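Long-range contacts in heme oxygenase (Chlamydomonas reinhardtii, PDB 4RAJ), which probably cleaves heme oxidatively to biliverdin, with release of iron and carbon monoxide, as other heme oxygenases do: residues A[19-24]-A[193-198]; A[50-55]-A[226-231]; A[119-124]-A[222-227]. All blocks are in the same frame, centred on the assembly; numbering follows the deposited sequence.

Interaction 1: residues A[19-24]-A[193-198]; sequences PLTKRL and KQFDEW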
ATOM      1  N   PRO A  19     -23.143  -0.845  -1.125  1.00 50.45           N
ATOM      2  CA  PRO A  19     -22.008   0.067  -0.969  1.00 49.46           C
ATOM      3  C   PRO A  19     -20.849  -0.293  -1.901  1.00 42.00           C
ATOM      4  O   PRO A  19     -20.614  -1.475  -2.181  1.00 40.50           O
ATOM      5  CB  PRO A  19     -21.604  -0.110   0.504  1.00 54.02           C
ATOM      6  CG  PRO A  19     -22.716  -0.908   1.146  1.00 54.32           C
ATOM      7  CD  PRO A  19     -23.324  -1.711   0.051  1.00 53.60           C
ATOM      8  N   LEU A  20     -20.137   0.729  -2.364  1.00 32.21           N
ATOM      9  CA  LEU A  20     -19.011   0.551  -3.277  1.00 39.17           C
ATOM     10  C   LEU A  20     -17.961  -0.404  -2.704  1.00 40.69           C
ATOM     11  O   LEU A  20     -17.424  -1.257  -3.416  1.00 29.70           O
ATOM     12  CB  LEU A  20     -18.377   1.910  -3.594  1.00 42.36           C
ATOM     13  CG  LEU A  20     -17.419   1.989  -4.785  1.00 41.41           C
ATOM     14  CD1 LEU A  20     -18.022   1.322  -6.016  1.00 37.68           C
ATOM     15  CD2 LEU A  20     -17.079   3.436  -5.083  1.00 42.12           C
ATOM     16  N   THR A  21     -17.692  -0.268  -1.408  1.00 36.39           N
ATOM     17  CA  THR A  21     -16.719  -1.126  -0.740  1.00 39.44           C
ATOM     18  C   THR A  21     -17.078  -2.596  -0.898  1.00 38.15           C
ATOM     19  O   THR A  21     -16.210  -3.428  -1.113  1.00 36.00           O
ATOM     20  CB  THR A  21     -16.600  -0.799   0.765  1.00 36.79           C
ATOM     21  OG1 THR A  21     -17.908  -0.653   1.325  1.00 39.81           O
ATOM     22  CG2 THR A  21     -15.808   0.474   0.973  1.00 44.03           C
ATOM     23  N   LYS A  22     -18.365  -2.909  -0.804  1.00 38.30           N
ATOM     24  CA  LYS A  22     -18.799  -4.293  -0.884  1.00 36.58           C
ATOM     25  C   LYS A  22     -18.735  -4.791  -2.323  1.00 38.75           C
ATOM     26  O   LYS A  22     -18.393  -5.944  -2.573  1.00 35.85           O
ATOM     27  CB  LYS A  22     -20.209  -4.447  -0.319  1.00 45.75           C
ATOM     28  CG  LYS A  22     -20.581  -5.883  -0.011  1.00 60.38           C
ATOM     29  CD  LYS A  22     -21.053  -6.042   1.436  1.00 75.20           C
ATOM     30  CE  LYS A  22     -22.536  -5.741   1.586  1.00 80.49           C
ATOM     31  NZ  LYS A  22     -22.953  -5.724   3.016  1.00 75.11           N
ATOM     32  N   ARG A  23     -19.060  -3.921  -3.274  1.00 36.75           N
ATOM     33  CA  ARG A  23     -18.943  -4.309  -4.673  1.00 36.20           C
ATOM     34  C   ARG A  23     -17.486  -4.583  -5.034  1.00 33.17           C
ATOM     35  O   ARG A  23     -17.186  -5.536  -5.750  1.00 29.29           O
ATOM     36  CB  ARG A  23     -19.521  -3.240  -5.604  1.00 33.45           C
ATOM     37  CG  ARG A  23     -19.408  -3.635  -7.082  1.00 32.45           C
ATOM     38  CD  ARG A  23     -20.477  -3.000  -7.944  1.00 50.57           C
ATOM     39  NE  ARG A  23     -20.007  -1.777  -8.581  1.00 57.23           N
ATOM     40  CZ  ARG A  23     -19.654  -1.678  -9.861  1.00 45.31           C
ATOM     41  NH1 ARG A  23     -19.717  -2.729 -10.663  1.00 47.72           N
ATOM     42  NH2 ARG A  23     -19.241  -0.510 -10.339  1.00 35.22           N
ATOM     43  N   LEU A  24     -16.577  -3.756  -4.530  1.00 32.15           N
ATOM     44  CA  LEU A  24     -15.163  -3.936  -4.839  1.00 28.39           C
ATOM     45  C   LEU A  24     -14.608  -5.190  -4.179  1.00 31.53           C
ATOM     46  O   LEU A  24     -13.950  -6.003  -4.829  1.00 27.31           O
ATOM     47  CB  LEU A  24     -14.353  -2.708  -4.416  1.00 27.30           C
ATOM     48  CG  LEU A  24     -14.133  -1.635  -5.490  1.00 27.23           C
ATOM     49  CD1 LEU A  24     -15.444  -1.206  -6.129  1.00 26.36           C
ATOM     50  CD2 LEU A  24     -13.432  -0.423  -4.904  1.00 33.56           C
ATOM     51  N   LYS A 193     -16.111   4.700   5.296  1.00 42.09           N
ATOM     52  CA  LYS A 193     -17.380   5.415   5.371  1.00 41.09           C
ATOM     53  C   LYS A 193     -17.452   6.535   4.345  1.00 39.83           C
ATOM     54  O   LYS A 193     -18.437   6.661   3.616  1.00 40.49           O
ATOM     55  CB  LYS A 193     -17.586   5.975   6.780  1.00 36.60           C
ATOM     56  CG  LYS A 193     -18.875   6.761   6.968  1.00 50.42           C
ATOM     57  CD  LYS A 193     -19.310   6.726   8.430  1.00 60.75           C
ATOM     58  CE  LYS A 193     -20.488   7.642   8.677  1.00 63.21           C
ATOM     59  NZ  LYS A 193     -20.114   9.049   8.379  1.00 68.30           N
ATOM     60  N   GLN A 194     -16.399   7.339   4.272  1.00 31.97           N
ATOM     61  CA  GLN A 194     -16.376   8.424   3.303  1.00 34.47           C
ATOM     62  C   GLN A 194     -16.266   7.915   1.867  1.00 34.44           C
ATOM     63  O   GLN A 194     -16.897   8.469   0.974  1.00 32.09           O
ATOM     64  CB  GLN A 194     -15.232   9.388   3.583  1.00 36.80           C
ATOM     65  CG  GLN A 194     -15.225  10.567   2.624  1.00 45.11           C
ATOM     66  CD  GLN A 194     -14.331  11.693   3.083  1.00 47.18           C
ATOM     67  OE1 GLN A 194     -13.547  11.538   4.020  1.00 56.92           O
ATOM     68  NE2 GLN A 194     -14.449  12.843   2.429  1.00 47.63           N
ATOM     69  N   PHE A 195     -15.457   6.881   1.650  1.00 28.69           N
ATOM     70  CA  PHE A 195     -15.302   6.296   0.317  1.00 24.44           C
ATOM     71  C   PHE A 195     -16.645   5.803  -0.218  1.00 30.96           C
ATOM     72  O   PHE A 195     -16.968   5.991  -1.391  1.00 31.75           O
ATOM     73  CB  PHE A 195     -14.284   5.150   0.349  1.00 25.12           C
ATOM     74  CG  PHE A 195     -13.878   4.638  -1.016  1.00 28.94           C
ATOM     75  CD1 PHE A 195     -13.224   5.461  -1.919  1.00 27.34           C
ATOM     76  CD2 PHE A 195     -14.107   3.323  -1.366  1.00 37.20           C
ATOM     77  CE1 PHE A 195     -12.829   4.985  -3.166  1.00 32.13           C
ATOM     78  CE2 PHE A 195     -13.713   2.845  -2.609  1.00 44.90           C
ATOM     79  CZ  PHE A 195     -13.074   3.681  -3.505  1.00 34.05           C
ATOM     80  N   ASP A 196     -17.438   5.189   0.654  1.00 34.04           N
ATOM     81  CA  ASP A 196     -18.756   4.705   0.259  1.00 39.28           C
ATOM     82  C   ASP A 196     -19.741   5.841  -0.005  1.00 37.61           C
ATOM     83  O   ASP A 196     -20.520   5.781  -0.961  1.00 38.98           O
ATOM     84  CB  ASP A 196     -19.315   3.763   1.323  1.00 35.67           C
ATOM     85  CG  ASP A 196     -18.877   2.330   1.110  1.00 44.48           C
ATOM     86  OD1 ASP A 196     -18.429   2.000  -0.013  1.00 47.26           O
ATOM     87  OD2 ASP A 196     -18.999   1.524   2.053  1.00 42.94           O
ATOM     88  N   GLU A 197     -19.702   6.879   0.827  1.00 36.86           N
ATOM     89  CA  GLU A 197     -20.608   8.015   0.650  1.00 41.17           C
ATOM     90  C   GLU A 197     -20.276   8.828  -0.589  1.00 40.82           C
ATOM     91  O   GLU A 197     -21.160   9.211  -1.353  1.00 38.22           O
ATOM     92  CB  GLU A 197     -20.578   8.921   1.879  1.00 41.54           C
ATOM     93  CG  GLU A 197     -21.623   8.559   2.897  1.00 56.13           C
ATOM     94  CD  GLU A 197     -21.313   9.113   4.265  1.00 69.24           C
ATOM     95  OE1 GLU A 197     -20.569  10.117   4.345  1.00 71.95           O
ATOM     96  OE2 GLU A 197     -21.810   8.533   5.255  1.00 63.31           O
ATOM     97  N   TRP A 198     -18.993   9.101  -0.772  1.00 34.54           N
ATOM     98  CA  TRP A 198     -18.543   9.842  -1.937  1.00 34.98           C
ATOM     99  C   TRP A 198     -18.756   9.007  -3.215  1.00 36.88           C
ATOM    100  O   TRP A 198     -19.237   9.513  -4.242  1.00 32.61           O
ATOM    101  CB  TRP A 198     -17.073  10.237  -1.763  1.00 32.17           C
ATOM    102  CG  TRP A 198     -16.434  10.709  -3.021  1.00 34.25           C
ATOM    103  CD1 TRP A 198     -16.441  11.980  -3.521  1.00 29.88           C
ATOM    104  CD2 TRP A 198     -15.690   9.914  -3.951  1.00 34.97           C
ATOM    105  NE1 TRP A 198     -15.749  12.026  -4.706  1.00 29.07           N
ATOM    106  CE2 TRP A 198     -15.274  10.769  -4.992  1.00 35.16           C
ATOM    107  CE3 TRP A 198     -15.328   8.561  -3.999  1.00 32.22           C
ATOM    108  CZ2 TRP A 198     -14.523  10.314  -6.082  1.00 30.70           C
ATOM    109  CZ3 TRP A 198     -14.580   8.109  -5.083  1.00 28.46           C
ATOM    110  CH2 TRP A 198     -14.181   8.988  -6.102  1.00 34.34           C
TER
HETATM  111  O   HOH W   1     -21.352   3.209  -1.931  1.00 45.96           O

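Interaction 2: residues A[50-55]-A[226-231]; sequences KDLYAK and KAFPLP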
ATOM      1  N   LYS A  50      16.815 -10.751   7.685  1.00 24.77           N
ATOM      2  CA  LYS A  50      16.215  -9.423   7.818  1.00 22.51           C
ATOM      3  C   LYS A  50      16.585  -8.549   6.630  1.00 26.23           C
ATOM      4  O   LYS A  50      15.825  -7.660   6.254  1.00 24.80           O
ATOM      5  CB  LYS A  50      16.635  -8.732   9.119  1.00 27.38           C
ATOM      6  CG  LYS A  50      18.061  -8.944   9.539  1.00 37.96           C
ATOM      7  CD  LYS A  50      18.310  -8.271  10.885  1.00 57.43           C
ATOM      8  CE  LYS A  50      17.234  -8.631  11.906  1.00 65.25           C
ATOM      9  NZ  LYS A  50      17.471  -7.993  13.236  1.00 68.69           N
ATOM     10  N   ASP A  51      17.743  -8.802   6.023  1.00 21.40           N
ATOM     11  CA  ASP A  51      18.135  -8.019   4.847  1.00 25.03           C
ATOM     12  C   ASP A  51      17.216  -8.309   3.652  1.00 24.92           C
ATOM     13  O   ASP A  51      16.870  -7.409   2.886  1.00 23.82           O
ATOM     14  CB  ASP A  51      19.591  -8.298   4.460  1.00 32.77           C
ATOM     15  CG  ASP A  51      20.589  -7.867   5.531  1.00 44.82           C
ATOM     16  OD1 ASP A  51      20.295  -6.943   6.325  1.00 42.65           O
ATOM     17  OD2 ASP A  51      21.693  -8.455   5.564  1.00 51.05           O
ATOM     18  N   LEU A  52      16.834  -9.572   3.492  1.00 21.59           N
ATOM     19  CA  LEU A  52      15.910  -9.963   2.442  1.00 21.13           C
ATOM     20  C   LEU A  52      14.550  -9.324   2.686  1.00 18.82           C
ATOM     21  O   LEU A  52      13.954  -8.740   1.788  1.00 19.27           O
ATOM     22  CB  LEU A  52      15.773 -11.483   2.401  1.00 26.65           C
ATOM     23  CG  LEU A  52      15.662 -12.165   1.053  1.00 43.18           C
ATOM     24  CD1 LEU A  52      16.681 -11.563   0.097  1.00 38.19           C
ATOM     25  CD2 LEU A  52      15.924 -13.656   1.267  1.00 41.46           C
ATOM     26  N   TYR A  53      14.087  -9.437   3.926  1.00 20.57           N
ATOM     27  CA  TYR A  53      12.836  -8.847   4.353  1.00 19.19           C
ATOM     28  C   TYR A  53      12.784  -7.350   4.020  1.00 20.35           C
ATOM     29  O   TYR A  53      11.824  -6.852   3.424  1.00 19.06           O
ATOM     30  CB  TYR A  53      12.655  -9.077   5.860  1.00 17.25           C
ATOM     31  CG  TYR A  53      11.486  -8.343   6.460  1.00 19.07           C
ATOM     32  CD1 TYR A  53      10.186  -8.804   6.286  1.00 18.08           C
ATOM     33  CD2 TYR A  53      11.679  -7.185   7.201  1.00 20.04           C
ATOM     34  CE1 TYR A  53       9.106  -8.125   6.843  1.00 24.15           C
ATOM     35  CE2 TYR A  53      10.615  -6.505   7.759  1.00 24.81           C
ATOM     36  CZ  TYR A  53       9.337  -6.979   7.583  1.00 27.10           C
ATOM     37  OH  TYR A  53       8.282  -6.298   8.134  1.00 23.81           O
ATOM     38  N   ALA A  54      13.836  -6.640   4.389  1.00 19.19           N
ATOM     39  CA  ALA A  54      13.884  -5.187   4.211  1.00 20.98           C
ATOM     40  C   ALA A  54      13.974  -4.782   2.739  1.00 21.42           C
ATOM     41  O   ALA A  54      13.392  -3.779   2.320  1.00 17.77           O
ATOM     42  CB  ALA A  54      15.066  -4.604   4.997  1.00 17.45           C
ATOM     43  N   LYS A  55      14.711  -5.555   1.949  1.00 17.89           N
ATOM     44  CA  LYS A  55      14.736  -5.321   0.500  1.00 22.92           C
ATOM     45  C   LYS A  55      13.354  -5.469  -0.114  1.00 22.36           C
ATOM     46  O   LYS A  55      12.970  -4.696  -0.998  1.00 22.45           O
ATOM     47  CB  LYS A  55      15.711  -6.268  -0.197  1.00 22.03           C
ATOM     48  CG  LYS A  55      17.113  -5.733  -0.219  1.00 32.79           C
ATOM     49  CD  LYS A  55      18.111  -6.764  -0.710  1.00 46.99           C
ATOM     50  CE  LYS A  55      19.146  -7.043   0.370  1.00 46.93           C
ATOM     51  NZ  LYS A  55      20.474  -7.430  -0.191  1.00 54.81           N
ATOM     52  N   LYS A 226       6.180 -10.976  -7.539  1.00 21.71           N
ATOM     53  CA  LYS A 226       6.740 -12.079  -8.317  1.00 21.94           C
ATOM     54  C   LYS A 226       8.077 -11.710  -8.943  1.00 27.05           C
ATOM     55  O   LYS A 226       8.923 -12.576  -9.166  1.00 30.40           O
ATOM     56  CB  LYS A 226       5.749 -12.525  -9.394  1.00 24.79           C
ATOM     57  CG  LYS A 226       4.636 -13.373  -8.817  1.00 27.74           C
ATOM     58  CD  LYS A 226       3.745 -13.955  -9.896  1.00 35.31           C
ATOM     59  CE  LYS A 226       2.940 -12.863 -10.572  1.00 43.62           C
ATOM     60  NZ  LYS A 226       1.788 -13.434 -11.330  1.00 48.53           N
ATOM     61  N   ALA A 227       8.279 -10.424  -9.201  1.00 25.70           N
ATOM     62  CA  ALA A 227       9.509  -9.964  -9.841  1.00 28.44           C
ATOM     63  C   ALA A 227      10.671  -9.870  -8.852  1.00 29.79           C
ATOM     64  O   ALA A 227      11.818  -9.687  -9.252  1.00 29.53           O
ATOM     65  CB  ALA A 227       9.278  -8.608 -10.518  1.00 23.91           C
ATOM     66  N   PHE A 228      10.374  -9.995  -7.562  1.00 24.02           N
ATOM     67  CA  PHE A 228      11.396  -9.840  -6.531  1.00 22.00           C
ATOM     68  C   PHE A 228      12.300 -11.064  -6.520  1.00 28.61           C
ATOM     69  O   PHE A 228      11.818 -12.196  -6.479  1.00 31.57           O
ATOM     70  CB  PHE A 228      10.770  -9.630  -5.139  1.00 29.85           C
ATOM     71  CG  PHE A 228      11.796  -9.446  -4.031  1.00 35.47           C
ATOM     72  CD1 PHE A 228      12.451  -8.228  -3.864  1.00 36.10           C
ATOM     73  CD2 PHE A 228      12.104 -10.486  -3.164  1.00 34.81           C
ATOM     74  CE1 PHE A 228      13.400  -8.054  -2.852  1.00 33.40           C
ATOM     75  CE2 PHE A 228      13.052 -10.321  -2.145  1.00 33.48           C
ATOM     76  CZ  PHE A 228      13.697  -9.103  -1.990  1.00 32.97           C
ATOM     77  N   PRO A 229      13.622 -10.835  -6.584  1.00 33.57           N
ATOM     78  CA  PRO A 229      14.609 -11.919  -6.665  1.00 42.35           C
ATOM     79  C   PRO A 229      14.852 -12.620  -5.327  1.00 39.75           C
ATOM     80  O   PRO A 229      15.673 -12.169  -4.526  1.00 49.84           O
ATOM     81  CB  PRO A 229      15.874 -11.200  -7.142  1.00 42.83           C
ATOM     82  CG  PRO A 229      15.725  -9.801  -6.620  1.00 44.84           C
ATOM     83  CD  PRO A 229      14.248  -9.501  -6.667  1.00 36.17           C
ATOM     84  N   LEU A 230      14.147 -13.722  -5.104  1.00 43.60           N
ATOM     85  CA  LEU A 230      14.316 -14.513  -3.891  1.00 46.44           C
ATOM     86  C   LEU A 230      15.349 -15.620  -4.062  1.00 47.96           C
ATOM     87  O   LEU A 230      15.161 -16.523  -4.874  1.00 44.09           O
ATOM     88  CB  LEU A 230      12.979 -15.122  -3.467  1.00 47.93           C
ATOM     89  CG  LEU A 230      12.310 -14.416  -2.294  1.00 49.85           C
ATOM     90  CD1 LEU A 230      11.005 -15.099  -1.973  1.00 60.36           C
ATOM     91  CD2 LEU A 230      13.235 -14.435  -1.087  1.00 41.71           C
ATOM     92  N   PRO A 231      16.441 -15.557  -3.286  1.00 44.86           N
ATOM     93  CA  PRO A 231      17.488 -16.584  -3.304  1.00 41.75           C
ATOM     94  C   PRO A 231      16.912 -17.987  -3.139  1.00 51.25           C
ATOM     95  O   PRO A 231      15.926 -18.152  -2.422  1.00 53.96           O
ATOM     96  CB  PRO A 231      18.364 -16.212  -2.104  1.00 41.38           C
ATOM     97  CG  PRO A 231      18.163 -14.742  -1.940  1.00 35.89           C
ATOM     98  CD  PRO A 231      16.726 -14.494  -2.305  1.00 41.76           C
TER

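Interaction 3: residues A[119-124]-A[222-227]; sequences SQALKD and NAIIKA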
ATOM      1  N   SER A 119      12.292  -3.280 -10.412  1.00 24.77           N
ATOM      2  CA  SER A 119      11.736  -4.166 -11.431  1.00 27.91           C
ATOM      3  C   SER A 119      10.915  -3.374 -12.442  1.00 28.31           C
ATOM      4  O   SER A 119      10.483  -2.256 -12.164  1.00 20.87           O
ATOM      5  CB  SER A 119      10.859  -5.249 -10.794  1.00 32.25           C
ATOM      6  OG  SER A 119       9.705  -4.684 -10.189  1.00 22.29           O
ATOM      7  N   GLN A 120      10.681  -3.957 -13.611  1.00 24.66           N
ATOM      8  CA  GLN A 120       9.819  -3.300 -14.586  1.00 23.84           C
ATOM      9  C   GLN A 120       8.412  -3.196 -13.995  1.00 24.82           C
ATOM     10  O   GLN A 120       7.717  -2.195 -14.194  1.00 25.77           O
ATOM     11  CB  GLN A 120       9.794  -4.056 -15.913  1.00 27.78           C
ATOM     12  CG  GLN A 120       9.109  -3.272 -17.015  1.00 28.91           C
ATOM     13  CD  GLN A 120       9.783  -1.937 -17.286  1.00 40.96           C
ATOM     14  OE1 GLN A 120      11.005  -1.865 -17.458  1.00 44.09           O
ATOM     15  NE2 GLN A 120       8.994  -0.866 -17.301  1.00 41.71           N
ATOM     16  N   ALA A 121       8.009  -4.222 -13.246  1.00 21.71           N
ATOM     17  CA  ALA A 121       6.684  -4.235 -12.628  1.00 20.62           C
ATOM     18  C   ALA A 121       6.487  -3.029 -11.706  1.00 21.88           C
ATOM     19  O   ALA A 121       5.429  -2.394 -11.704  1.00 21.17           O
ATOM     20  CB  ALA A 121       6.469  -5.530 -11.858  1.00 19.52           C
ATOM     21  N   LEU A 122       7.510  -2.718 -10.920  1.00 21.03           N
ATOM     22  CA  LEU A 122       7.434  -1.571 -10.014  1.00 21.88           C
ATOM     23  C   LEU A 122       7.399  -0.266 -10.805  1.00 20.51           C
ATOM     24  O   LEU A 122       6.611   0.628 -10.514  1.00 21.65           O
ATOM     25  CB  LEU A 122       8.622  -1.575  -9.050  1.00 17.77           C
ATOM     26  CG  LEU A 122       8.760  -0.321  -8.163  1.00 21.01           C
ATOM     27  CD1 LEU A 122       7.509  -0.104  -7.320  1.00 21.07           C
ATOM     28  CD2 LEU A 122       9.976  -0.419  -7.258  1.00 19.08           C
ATOM     29  N   LYS A 123       8.263  -0.154 -11.805  1.00 24.25           N
ATOM     30  CA  LYS A 123       8.304   1.060 -12.623  1.00 23.03           C
ATOM     31  C   LYS A 123       6.980   1.294 -13.342  1.00 24.70           C
ATOM     32  O   LYS A 123       6.512   2.435 -13.448  1.00 23.89           O
ATOM     33  CB  LYS A 123       9.465   0.986 -13.625  1.00 22.10           C
ATOM     34  CG  LYS A 123      10.829   1.042 -12.930  1.00 24.19           C
ATOM     35  CD  LYS A 123      12.010   1.103 -13.904  1.00 32.80           C
ATOM     36  CE  LYS A 123      12.280  -0.231 -14.557  1.00 41.48           C
ATOM     37  NZ  LYS A 123      13.489  -0.151 -15.428  1.00 53.00           N
ATOM     38  N   ASP A 124       6.364   0.216 -13.814  1.00 22.57           N
ATOM     39  CA  ASP A 124       5.069   0.311 -14.474  1.00 25.09           C
ATOM     40  C   ASP A 124       3.987   0.839 -13.521  1.00 23.42           C
ATOM     41  O   ASP A 124       3.142   1.634 -13.913  1.00 25.42           O
ATOM     42  CB  ASP A 124       4.650  -1.057 -15.046  1.00 24.34           C
ATOM     43  CG  ASP A 124       5.473  -1.466 -16.282  1.00 33.20           C
ATOM     44  OD1 ASP A 124       6.148  -0.609 -16.884  1.00 30.41           O
ATOM     45  OD2 ASP A 124       5.442  -2.658 -16.645  1.00 37.46           O
ATOM     46  N   ASN A 222       0.905  -8.020  -7.255  1.00 20.76           N
ATOM     47  CA  ASN A 222       1.319  -9.406  -7.507  1.00 21.57           C
ATOM     48  C   ASN A 222       2.522  -9.459  -8.445  1.00 21.69           C
ATOM     49  O   ASN A 222       3.444 -10.246  -8.244  1.00 20.74           O
ATOM     50  CB  ASN A 222       0.146 -10.212  -8.064  1.00 22.13           C
ATOM     51  CG  ASN A 222      -0.900 -10.501  -7.008  1.00 28.78           C
ATOM     52  OD1 ASN A 222      -0.729 -10.145  -5.835  1.00 25.68           O
ATOM     53  ND2 ASN A 222      -1.995 -11.133  -7.413  1.00 30.25           N
ATOM     54  N   ALA A 223       2.517  -8.582  -9.443  1.00 19.37           N
ATOM     55  CA  ALA A 223       3.608  -8.486 -10.404  1.00 25.22           C
ATOM     56  C   ALA A 223       4.903  -8.080  -9.718  1.00 19.07           C
ATOM     57  O   ALA A 223       5.970  -8.618 -10.009  1.00 21.38           O
ATOM     58  CB  ALA A 223       3.252  -7.486 -11.499  1.00 24.78           C
ATOM     59  N   ILE A 224       4.800  -7.122  -8.808  1.00 20.53           N
ATOM     60  CA  ILE A 224       5.958  -6.614  -8.069  1.00 16.83           C
ATOM     61  C   ILE A 224       6.525  -7.695  -7.140  1.00 22.31           C
ATOM     62  O   ILE A 224       7.743  -7.906  -7.064  1.00 17.37           O
ATOM     63  CB  ILE A 224       5.570  -5.355  -7.291  1.00 18.66           C
ATOM     64  CG1 ILE A 224       5.239  -4.232  -8.288  1.00 21.54           C
ATOM     65  CG2 ILE A 224       6.672  -4.915  -6.343  1.00 16.89           C
ATOM     66  CD1 ILE A 224       4.577  -3.006  -7.663  1.00 18.90           C
ATOM     67  N   ILE A 225       5.631  -8.397  -6.458  1.00 18.16           N
ATOM     68  CA  ILE A 225       6.027  -9.511  -5.602  1.00 20.68           C
ATOM     69  C   ILE A 225       6.733 -10.623  -6.386  1.00 23.70           C
ATOM     70  O   ILE A 225       7.773 -11.142  -5.967  1.00 26.66           O
ATOM     71  CB  ILE A 225       4.804 -10.087  -4.878  1.00 21.96           C
ATOM     72  CG1 ILE A 225       4.285  -9.070  -3.860  1.00 21.28           C
ATOM     73  CG2 ILE A 225       5.162 -11.371  -4.155  1.00 21.14           C
ATOM     74  CD1 ILE A 225       2.890  -9.356  -3.384  1.00 23.49           C
ATOM     75  N   LYS A 226       6.180 -10.976  -7.539  1.00 21.71           N
ATOM     76  CA  LYS A 226       6.740 -12.079  -8.317  1.00 21.94           C
ATOM     77  C   LYS A 226       8.077 -11.710  -8.943  1.00 27.05           C
ATOM     78  O   LYS A 226       8.923 -12.576  -9.166  1.00 30.40           O
ATOM     79  CB  LYS A 226       5.749 -12.525  -9.394  1.00 24.79           C
ATOM     80  CG  LYS A 226       4.636 -13.373  -8.817  1.00 27.74           C
ATOM     81  CD  LYS A 226       3.745 -13.955  -9.896  1.00 35.31           C
ATOM     82  CE  LYS A 226       2.940 -12.863 -10.572  1.00 43.62           C
ATOM     83  NZ  LYS A 226       1.788 -13.434 -11.330  1.00 48.53           N
ATOM     84  N   ALA A 227       8.279 -10.424  -9.201  1.00 25.70           N
ATOM     85  CA  ALA A 227       9.509  -9.964  -9.841  1.00 28.44           C
ATOM     86  C   ALA A 227      10.671  -9.870  -8.852  1.00 29.79           C
ATOM     87  O   ALA A 227      11.818  -9.687  -9.252  1.00 29.53           O
ATOM     88  CB  ALA A 227       9.278  -8.608 -10.518  1.00 23.91           C
TER
HETATM   89  O   HOH W   2       9.590  -6.170  -7.946  1.00 27.81           O

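Interaction 1: residues A[19-24]-A[193-198]
Asp-196 grips the first turn of helix 20-27 with both carboxylate oxygens. OD1 of Asp-196 accepts from the backbone N of Thr-21 at 2.8 Å, with an N-H...O angle of 159°, and OD2 of Asp-196 accepts from Thr-21 OG1 at 2.5 Å. Each oxygen uses its syn lone pair, and the two bonds together should hold the carboxylate against rotation. With OG1 between the backbone N and the carbonyl carbon (chi1 45°), the hydroxyl of Thr-21 lies on the same side as its N-H, and the pair matches the two oxygens. CB of Pro-19, the N-cap residue, lies 3.4 Å from Asp-196 OD2.

On the buried side the Phe-195 ring closes the contact. Its edge meets Leu-24 CD2, which lies 4.0 Å from Phe-195 CE2, as well as Thr-21 CG2, and Leu-20 CD2 comes in obliquely. Tyr-145 of helix 140-151 also meets this ring, placing it in the helical core. The looser side lies toward exposed Pro-19, where a water bridges the two backbones: it accepts from Leu-20 N at 2.8 Å and donates to Asp-196 O at 2.9 Å.

The helix segments run nearly perpendicular, at 97°. A carboxylate from a crossing helix thus binds the first turn of helix 20-27, where the helix dipole would probably favour its negative charge, within the all-helical heme oxygenase fold.

Interaction 2: residues A[50-55]-A[226-231]
Leu-52 meets the chain that leaves helix 204-227 with both of its methyl groups. Its CD2 lies 3.7 Å from Leu-230 CD2, and the same CD2 is 3.8 Å from Pro-231 CD. CD1 of Leu-52 reaches the CD and CG of the Pro-231 ring as well, while Leu-230 crosses the leucine obliquely.

The Phe-228 ring lies against the backbone of helix 50-76 between Leu-52 and Lys-55. Its CZ approaches Leu-52 O at 3.8 Å, and CE1 of Phe-228 is equally close to the carbonyl carbon of Lys-55. The CB of Lys-55 sits at the ring edge, in its plane, 3.9 Å from Phe-228 CZ. Beyond CB the lysine chain bends at chi3 and leads its amino group away, so only the base of this side chain takes part. No hydrogen bond joins the two segments; the side-chain contacts are apolar, and the whole lies at the surface.

Phe-228 carries its CG anti to the backbone N (chi1 -179°), which extends the ring toward helix 50-76. The backbone of 228-231 is extended and irregular, and Leu-230 also touches Arg-42 and Ala-45 of helix 29-47, which places this tail beside two helices. Elsewhere on helix 50-76, Ala-54, whose CB points away from the tail, packs on Tyr-106 and Leu-107 of helix 96-107. The arrangement is that of a C-terminal tail, extended beyond the last long helix of an all-helical heme oxygenase domain and lying against the first turns of helix 50-76.

Interaction 3: residues A[119-124]-A[222-227]
A serine-capped helix start packed on a nearly antiparallel helix forms this contact: helices 120-135 and 204-227 meet with their segment axes at 154° and 8.3 Å apart at closest approach. Such proximity is possible because small residues face each other. Ala-121 CB rests 3.6 Å from Ala-223 O and 3.8 Å from Ala-223 CB. At the end of the contact Ser-119 CB touches Ala-227 CB at 3.7 Å.

Ile-224 supplies the larger side chain. Its CG1 lies beside the backbone N (chi1 -66°), and from there it packs against the backbone of Ala-121 and Leu-122, while its CD1 meets Leu-122 CD1 at 4.1 Å where the two side chains cross.

Ser-119 is the N-cap of helix 120-135. Its OG accepts from Leu-122 N at 3.0 Å and also bonds a water at 2.7 Å, which in turn donates to Ile-224 O, linking the cap to the other helix. Replacing Ser-119 by an alanine would probably leave Leu-122 N without its capping acceptor and the bridging water without its partner on this side.

Leu-122 and Ile-224 both also touch Val-63 of helix 50-76. Ile-225, which belongs to the polyether ligand pocket, points away from helix 120-135 and touches Val-39 and Arg-42 of helix 29-47, so helix 204-227 lies among helices 29-47, 50-76 and 120-135.

How the interactions relate
Interaction 1 is buried, interaction 3 partly buried and interaction 2 at the surface. Interactions 2 and 3 both use helix 204-227 and share Lys-226 and Ala-227: interaction 3 pairs its last turns with helix 120-135, while interaction 2 takes up the chain as it leaves, their centres about 12 Å apart. Interaction 1 lies across the chain's centre from interaction 2, about 34 Å away between centres, and uses the preceding helix, 184-200. Chemistry follows place: a carboxylate bound through both oxygens, beside a buried phenylalanine and leucines, in 19-24/193-198; alanines, a leucine-isoleucine pair, a capping serine and a bridging water in 119-124/222-227; apolar side-chain contacts and a ring laid on backbone, without hydrogen bonds, in 50-55/226-231.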